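Local coordinates for cytochrome c2 (Blastochloris viridis, PDB 1CO6), which carries electrons through its covalently bound heme c to the oxidised bacteriochlorophyll during photosynthesis in a purple bacterium, at residues H17-G22 and K98-D103. Numbering follows the deposited sequence.
Sequences HSIGPG and KQFNAD. With HEC (heme c), chain B.
Phe100 lies against the loop that follows the heme-binding histidine, and Ile19 meets one face of its ring. CG1 of Ile19 stands 4.1 Å from the centroid of the Phe100 ring, 20° off the normal, a CH-pi contact displaced toward the rim. The branch reaches the ring because CG1 is anti to the backbone N (chi1 -154°) and the chain then continues extended. Ile19 CD1 is thereby carried to the CD1-CE1 side of the phenyl group, 3.5 Å from Phe100 CD1. The two side chains cross at roughly a right angle. Gly20 approaches obliquely at the CD2-CE2 flank, on the same side of the ring plane as Ile19, its CA 3.7 Å from Phe100 CE2, and its amide N is hydrogen-bonded to Asn32 OD1. The glycine backbone, with its positive phi, lets this CA lie close to the ring.

In the cytochrome c fold this pairing brings the residues just beyond the CXXCH motif, whose cysteines Cys13 and Cys16 hold the heme covalently, against the chain leaving the C-terminal helix 87-98. Phe10 of helix 3-14, together with Tyr96 and Ile97, also touches Ile19, while Tyr96 meets Phe100 edge-to-face; the cluster thus joins the N- and C-terminal helices to the heme-binding loop. Two residues before Ile19, His17 uses NE2 to coordinate the heme iron at 2.0 Å, with Met79 as the other axial ligand. Its ND1 is hydrogen-bonded to Pro29 O, which fixes the rotation of the imidazole and probably makes it a stronger donor to the metal.

Toward the surface, direct contact thins out: Pro21 CA comes only within 4.5 Å of Asp103 O. A water donates to Asp103 O at 3.0 Å and accepts a weak hydrogen bond from Gly22 N at 3.2 Å.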
ATOM      1  N   HIS A  17       0.401   8.726  -1.216  1.00 11.56           N
ATOM      2  CA  HIS A  17      -0.847   8.017  -0.900  1.00 12.68           C
ATOM      3  C   HIS A  17      -1.572   8.620   0.289  1.00 15.30           C
ATOM      4  O   HIS A  17      -0.940   9.154   1.231  1.00 16.91           O
ATOM      5  CB  HIS A  17      -0.463   6.543  -0.522  1.00 10.86           C
ATOM      6  CG  HIS A  17       0.063   5.657  -1.585  1.00 12.71           C
ATOM      7  ND1 HIS A  17      -0.744   5.050  -2.477  1.00 12.17           N
ATOM      8  CD2 HIS A  17       1.305   5.150  -1.774  1.00  9.84           C
ATOM      9  CE1 HIS A  17       0.019   4.298  -3.262  1.00 11.11           C
ATOM     10  NE2 HIS A  17       1.323   4.283  -2.865  1.00 14.56           N
ATOM     11  N   SER A  18      -2.876   8.528   0.222  1.00 15.20           N
ATOM     12  CA  SER A  18      -3.777   8.928   1.299  1.00 16.95           C
ATOM     13  C   SER A  18      -4.354   7.651   1.967  1.00 17.18           C
ATOM     14  O   SER A  18      -4.489   6.578   1.353  1.00 16.62           O
ATOM     15  CB  SER A  18      -4.950   9.787   0.793  1.00 18.28           C
ATOM     16  OG  SER A  18      -4.336  11.020   0.433  1.00 22.05           O
ATOM     17  N   ILE A  19      -4.730   7.808   3.213  1.00 17.27           N
ATOM     18  CA  ILE A  19      -5.352   6.801   4.087  1.00 18.50           C
ATOM     19  C   ILE A  19      -6.214   7.532   5.126  1.00 20.57           C
ATOM     20  O   ILE A  19      -5.940   8.717   5.504  1.00 21.51           O
ATOM     21  CB  ILE A  19      -4.194   5.923   4.717  1.00 19.27           C
ATOM     22  CG1 ILE A  19      -4.722   4.503   5.085  1.00 18.79           C
ATOM     23  CG2 ILE A  19      -3.518   6.666   5.922  1.00 17.25           C
ATOM     24  CD1 ILE A  19      -3.629   3.511   5.616  1.00 20.85           C
ATOM     25  N   GLY A  20      -7.254   6.909   5.646  1.00 18.54           N
ATOM     26  CA  GLY A  20      -8.074   7.613   6.670  1.00 19.79           C
ATOM     27  C   GLY A  20      -9.281   8.225   5.976  1.00 21.03           C
ATOM     28  O   GLY A  20      -9.483   8.130   4.774  1.00 19.31           O
ATOM     29  N   PRO A  21     -10.118   8.861   6.790  1.00 22.36           N
ATOM     30  CA  PRO A  21     -11.368   9.493   6.341  1.00 24.78           C
ATOM     31  C   PRO A  21     -11.115  10.590   5.330  1.00 25.19           C
ATOM     32  O   PRO A  21     -10.146  11.375   5.451  1.00 27.72           O
ATOM     33  CB  PRO A  21     -12.028   9.928   7.653  1.00 24.87           C
ATOM     34  CG  PRO A  21     -11.456   8.929   8.657  1.00 24.31           C
ATOM     35  CD  PRO A  21      -9.940   9.010   8.267  1.00 24.17           C
ATOM     36  N   GLY A  22     -11.920  10.627   4.288  1.00 25.74           N
ATOM     37  CA  GLY A  22     -11.743  11.623   3.225  1.00 25.93           C
ATOM     38  C   GLY A  22     -10.532  11.403   2.347  1.00 25.39           C
ATOM     39  O   GLY A  22     -10.130  12.326   1.619  1.00 26.02           O
ATOM     40  N   LYS A  98      -3.614  -1.890   8.379  1.00 19.47           N
ATOM     41  CA  LYS A  98      -4.689  -2.824   8.724  1.00 21.46           C
ATOM     42  C   LYS A  98      -5.782  -2.183   9.558  1.00 21.21           C
ATOM     43  O   LYS A  98      -6.883  -2.732   9.537  1.00 21.60           O
ATOM     44  CB  LYS A  98      -4.256  -4.137   9.421  1.00 24.15           C
ATOM     45  CG  LYS A  98      -4.222  -5.290   8.385  1.00 30.05           C
ATOM     46  CD  LYS A  98      -4.349  -6.671   9.008  1.00 34.15           C
ATOM     47  CE  LYS A  98      -5.330  -7.597   8.304  1.00 36.03           C
ATOM     48  NZ  LYS A  98      -4.717  -8.367   7.182  1.00 37.79           N
ATOM     49  N   GLN A  99      -5.538  -1.108  10.260  1.00 21.17           N
ATOM     50  CA  GLN A  99      -6.522  -0.413  11.061  1.00 20.80           C
ATOM     51  C   GLN A  99      -7.687   0.141  10.245  1.00 21.20           C
ATOM     52  O   GLN A  99      -8.788   0.273  10.811  1.00 21.93           O
ATOM     53  CB  GLN A  99      -6.006   0.824  11.834  1.00 23.06           C
ATOM     54  CG  GLN A  99      -4.923   0.456  12.823  1.00 25.77           C
ATOM     55  CD  GLN A  99      -4.432   1.711  13.514  1.00 28.50           C
ATOM     56  OE1 GLN A  99      -4.632   1.811  14.720  1.00 30.12           O
ATOM     57  NE2 GLN A  99      -3.811   2.628  12.769  1.00 27.64           N
ATOM     58  N   PHE A 100      -7.464   0.430   8.983  1.00 20.77           N
ATOM     59  CA  PHE A 100      -8.517   1.064   8.164  1.00 20.94           C
ATOM     60  C   PHE A 100      -9.439   0.224   7.315  1.00 20.88           C
ATOM     61  O   PHE A 100      -9.023  -0.715   6.637  1.00 23.06           O
ATOM     62  CB  PHE A 100      -7.827   2.159   7.279  1.00 19.41           C
ATOM     63  CG  PHE A 100      -7.027   3.147   8.081  1.00 17.26           C
ATOM     64  CD1 PHE A 100      -5.716   2.860   8.403  1.00 17.24           C
ATOM     65  CD2 PHE A 100      -7.569   4.343   8.508  1.00 17.30           C
ATOM     66  CE1 PHE A 100      -4.932   3.751   9.148  1.00 20.03           C
ATOM     67  CE2 PHE A 100      -6.794   5.231   9.266  1.00 18.93           C
ATOM     68  CZ  PHE A 100      -5.457   4.956   9.585  1.00 17.12           C
ATOM     69  N   ASN A 101     -10.703   0.634   7.333  1.00 20.29           N
ATOM     70  CA  ASN A 101     -11.778   0.052   6.502  1.00 20.35           C
ATOM     71  C   ASN A 101     -11.652   0.752   5.134  1.00 19.13           C
ATOM     72  O   ASN A 101     -10.998   1.819   5.063  1.00 19.90           O
ATOM     73  CB  ASN A 101     -13.156   0.259   7.168  1.00 22.08           C
ATOM     74  CG  ASN A 101     -13.320  -0.652   8.382  1.00 24.93           C
ATOM     75  OD1 ASN A 101     -12.979  -1.848   8.277  1.00 26.99           O
ATOM     76  ND2 ASN A 101     -13.748  -0.116   9.510  1.00 25.42           N
ATOM     77  N   ALA A 102     -12.283   0.251   4.123  1.00 18.09           N
ATOM     78  CA  ALA A 102     -12.269   0.767   2.762  1.00 20.15           C
ATOM     79  C   ALA A 102     -12.769   2.206   2.744  1.00 21.95           C
ATOM     80  O   ALA A 102     -12.343   2.991   1.877  1.00 21.31           O
ATOM     81  CB  ALA A 102     -13.020  -0.152   1.794  1.00 20.35           C
ATOM     82  N   ASP A 103     -13.616   2.561   3.690  1.00 23.45           N
ATOM     83  CA  ASP A 103     -14.183   3.913   3.806  1.00 25.62           C
ATOM     84  C   ASP A 103     -13.297   4.840   4.644  1.00 26.26           C
ATOM     85  O   ASP A 103     -13.706   6.008   4.829  1.00 28.26           O
ATOM     86  CB  ASP A 103     -15.638   3.878   4.307  1.00 27.80           C
ATOM     87  CG  ASP A 103     -15.717   3.405   5.746  1.00 30.21           C
ATOM     88  OD1 ASP A 103     -14.741   3.268   6.507  1.00 29.66           O
ATOM     89  OD2 ASP A 103     -16.880   3.135   6.127  1.00 33.61           O
TER
HETATM   90 FE   HEC B 108       2.834   3.193  -3.518  1.00 10.84          FE
HETATM   91  CHA HEC B 108       0.856   1.737  -5.790  1.00 11.47           C
HETATM   92  CHB HEC B 108       1.888   0.889  -1.164  1.00 12.47           C
HETATM   93  CHC HEC B 108       5.090   4.553  -1.259  1.00 12.38           C
HETATM   94  CHD HEC B 108       3.467   5.797  -5.705  1.00 12.95           C
HETATM   95  NA  HEC B 108       1.575   1.613  -3.476  1.00 13.11           N
HETATM   96  C1A HEC B 108       0.931   1.057  -4.576  1.00 13.13           C
HETATM   97  C2A HEC B 108       0.347  -0.199  -4.194  1.00 13.31           C
HETATM   98  C3A HEC B 108       0.655  -0.422  -2.909  1.00 13.78           C
HETATM   99  C4A HEC B 108       1.442   0.693  -2.430  1.00 13.24           C
HETATM  100  CMA HEC B 108       0.285  -1.638  -2.027  1.00 12.50           C
HETATM  101  CAA HEC B 108      -0.570  -1.072  -5.109  1.00 13.48           C
HETATM  102  CBA HEC B 108      -2.007  -0.477  -5.018  1.00 13.37           C
HETATM  103  CGA HEC B 108      -3.110  -1.188  -5.762  1.00 13.84           C
HETATM  104  O1A HEC B 108      -2.818  -2.209  -6.362  1.00 13.59           O
HETATM  105  O2A HEC B 108      -4.233  -0.629  -5.679  1.00 15.09           O
HETATM  106  NB  HEC B 108       3.353   2.824  -1.625  1.00 12.78           N
HETATM  107  C1B HEC B 108       2.785   1.846  -0.800  1.00 12.58           C
HETATM  108  C2B HEC B 108       3.406   1.941   0.499  1.00 13.96           C
HETATM  109  C3B HEC B 108       4.314   2.920   0.460  1.00 13.05           C
HETATM  110  C4B HEC B 108       4.283   3.509  -0.844  1.00 13.69           C
HETATM  111  CMB HEC B 108       3.015   0.999   1.658  1.00 12.79           C
HETATM  112  CAB HEC B 108       5.194   3.384   1.670  1.00 13.20           C
HETATM  113  CBB HEC B 108       6.221   2.482   2.023  1.00 13.78           C
HETATM  114  NC  HEC B 108       4.034   4.835  -3.501  1.00 13.07           N
HETATM  115  C1C HEC B 108       4.886   5.199  -2.483  1.00 13.26           C
HETATM  116  C2C HEC B 108       5.557   6.425  -2.877  1.00 14.37           C
HETATM  117  C3C HEC B 108       5.149   6.749  -4.109  1.00 14.49           C
HETATM  118  C4C HEC B 108       4.160   5.783  -4.510  1.00 13.29           C
HETATM  119  CMC HEC B 108       6.608   7.142  -2.004  1.00 13.51           C
HETATM  120  CAC HEC B 108       5.556   8.047  -4.921  1.00 13.78           C
HETATM  121  CBC HEC B 108       6.906   8.321  -5.199  1.00 13.67           C
HETATM  122  ND  HEC B 108       2.227   3.687  -5.370  1.00 13.39           N
HETATM  123  C1D HEC B 108       2.653   4.775  -6.134  1.00 12.37           C
HETATM  124  C2D HEC B 108       2.083   4.640  -7.477  1.00 13.42           C
HETATM  125  C3D HEC B 108       1.342   3.531  -7.494  1.00 12.88           C
HETATM  126  C4D HEC B 108       1.442   2.913  -6.201  1.00 11.54           C
HETATM  127  CMD HEC B 108       2.345   5.668  -8.608  1.00 11.46           C
HETATM  128  CAD HEC B 108       0.593   2.898  -8.698  1.00 12.45           C
HETATM  129  CBD HEC B 108       1.484   1.800  -9.363  1.00 12.22           C
HETATM  130  CGD HEC B 108       1.093   1.481 -10.794  1.00 12.80           C
HETATM  131  O1D HEC B 108       2.015   0.823 -11.365  1.00 13.86           O
HETATM  132  O2D HEC B 108      -0.009   1.835 -11.278  1.00 14.03           O
HETATM  133  O   HOH W   1     -12.872   7.967   2.726  1.00 53.33           O